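Side-chain contact in glycoside Hydrolase Family 43_12 (Metagenome, PDB 7JVH), which probably hydrolyses glycosidic bonds in plant hemicellulose as a member of glycoside hydrolase family 43: residues 489-492 / 497-500. Sequence-based numbering, arbitrary orientation.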
loop_
_atom_site.group_PDB
_atom_site.type_symbol
_atom_site.label_atom_id
_atom_site.label_comp_id
_atom_site.label_asym_id
_atom_site.label_seq_id
_atom_site.Cartn_x
_atom_site.Cartn_y
_atom_site.Cartn_z
ATOM N N THR A 489 -7.539 -17.740 -12.343
ATOM C CA THR A 489 -8.705 -17.803 -11.477
ATOM C C THR A 489 -9.305 -16.413 -11.488
ATOM O O THR A 489 -8.618 -15.450 -11.185
ATOM C CB THR A 489 -8.340 -18.211 -10.039
ATOM O OG1 THR A 489 -7.669 -19.483 -10.058
ATOM C CG2 THR A 489 -9.605 -18.338 -9.165
ATOM N N VAL A 490 -10.590 -16.327 -11.843
ATOM C CA VAL A 490 -11.309 -15.074 -12.028
ATOM C C VAL A 490 -12.562 -15.032 -11.140
ATOM O O VAL A 490 -13.433 -15.887 -11.275
ATOM C CB VAL A 490 -11.742 -14.928 -13.501
ATOM C CG1 VAL A 490 -12.323 -13.535 -13.745
ATOM C CG2 VAL A 490 -10.569 -15.211 -14.446
ATOM N N ARG A 491 -12.644 -14.037 -10.244
ATOM C CA ARG A 491 -13.840 -13.800 -9.410
ATOM C C ARG A 491 -14.173 -12.316 -9.274
ATOM O O ARG A 491 -13.539 -11.605 -8.492
ATOM C CB ARG A 491 -13.685 -14.398 -8.004
ATOM C CG ARG A 491 -14.952 -14.240 -7.128
ATOM C CD ARG A 491 -14.749 -14.710 -5.697
ATOM N NE ARG A 491 -13.733 -13.917 -5.043
ATOM C CZ ARG A 491 -13.038 -14.267 -3.960
ATOM N NH1 ARG A 491 -13.253 -15.430 -3.346
ATOM N NH2 ARG A 491 -12.101 -13.415 -3.512
ATOM N N PRO A 492 -15.187 -11.797 -10.004
ATOM C CA PRO A 492 -15.640 -10.419 -9.796
ATOM C C PRO A 492 -16.242 -10.192 -8.401
ATOM O O PRO A 492 -16.732 -11.131 -7.777
ATOM C CB PRO A 492 -16.704 -10.225 -10.886
ATOM C CG PRO A 492 -17.097 -11.583 -11.327
ATOM C CD PRO A 492 -15.934 -12.498 -11.062
ATOM N N ASP A 497 -18.820 -17.927 -6.326
ATOM C CA ASP A 497 -18.178 -19.048 -6.972
ATOM C C ASP A 497 -17.007 -18.632 -7.860
ATOM O O ASP A 497 -17.023 -17.577 -8.482
ATOM C CB ASP A 497 -19.216 -19.824 -7.790
ATOM C CG ASP A 497 -20.248 -20.512 -6.920
ATOM O OD1 ASP A 497 -19.915 -20.942 -5.794
ATOM O OD2 ASP A 497 -21.391 -20.656 -7.386
ATOM N N PHE A 498 -15.982 -19.488 -7.901
ATOM C CA PHE A 498 -14.855 -19.342 -8.808
ATOM C C PHE A 498 -14.279 -20.701 -9.127
ATOM O O PHE A 498 -14.489 -21.660 -8.379
ATOM C CB PHE A 498 -13.791 -18.424 -8.213
ATOM C CG PHE A 498 -13.107 -18.956 -6.980
ATOM C CD1 PHE A 498 -12.109 -19.930 -7.071
ATOM C CD2 PHE A 498 -13.422 -18.440 -5.729
ATOM C CE1 PHE A 498 -11.458 -20.388 -5.941
ATOM C CE2 PHE A 498 -12.760 -18.886 -4.595
ATOM C CZ PHE A 498 -11.782 -19.858 -4.703
ATOM N N LYS A 499 -13.547 -20.778 -10.245
ATOM C CA LYS A 499 -12.919 -22.021 -10.670
ATOM C C LYS A 499 -11.633 -21.753 -11.445
ATOM O O LYS A 499 -11.632 -21.021 -12.417
ATOM C CB LYS A 499 -13.904 -22.855 -11.493
ATOM C CG LYS A 499 -13.470 -24.277 -11.779
ATOM C CD LYS A 499 -12.947 -25.028 -10.568
ATOM C CE LYS A 499 -12.477 -26.429 -10.985
ATOM N NZ LYS A 499 -13.568 -27.280 -11.546
ATOM N N THR A 500 -10.532 -22.357 -10.982
ATOM C CA THR A 500 -9.248 -22.267 -11.645
ATOM C C THR A 500 -9.342 -22.992 -12.980
ATOM O O THR A 500 -9.817 -24.114 -13.044
ATOM C CB THR A 500 -8.114 -22.857 -10.791
ATOM O OG1 THR A 500 -8.071 -22.179 -9.516
ATOM C CG2 THR A 500 -6.757 -22.694 -11.510
#
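T489 faces T500 and R491 faces F498 as the chain runs out along 489-492 and back along 497-500, with CA atoms 4.5 Å apart in the first pair and 5.7 Å in the second; no backbone hydrogen bond joins the two segments. The link nearest the sheet is made by hydroxyls: T489 OG1 and T500 OG1 lie 2.8 Å apart in a hydrogen bond. In both threonines OG1 sits beside the backbone N, anti to the carbonyl carbon (chi1 -57° in each). The same torsion sends the methyl of T489 the other way, over to F498, where its CG2 comes within 3.6 Å of CD1. R491 comes to the same side of the ring but meets different atoms, its CD 4.0 Å from F498 CD2 and its NH1 3.7 Å from F498 CE2. The approach is oblique, and the guanidinium and ring planes stand 77° apart, which rules out parallel stacking. The segments lie at the end of strand 482-489 and in the loop that leads from it to its antiparallel neighbour 501-507, an edge strand of a six-stranded sheet in the C-terminal concanavalin A-like region, consistent with the beta-sandwich of that family. A bend at chi3 (62°) turns the end of R491 out of its otherwise extended chain, and NH2 makes a weak, long ion pair with E467. A468, beside E467 in the loop between strands 458-464 and 469-477, also touches both R491 and F498. Replacing F498 by alanine would probably take away the ring against which both the T489 methyl and the R491 side chain pack, leaving the arginine freer to turn. Away from F498, the side chains of V490 and P492 touch F552 of helix 550-553.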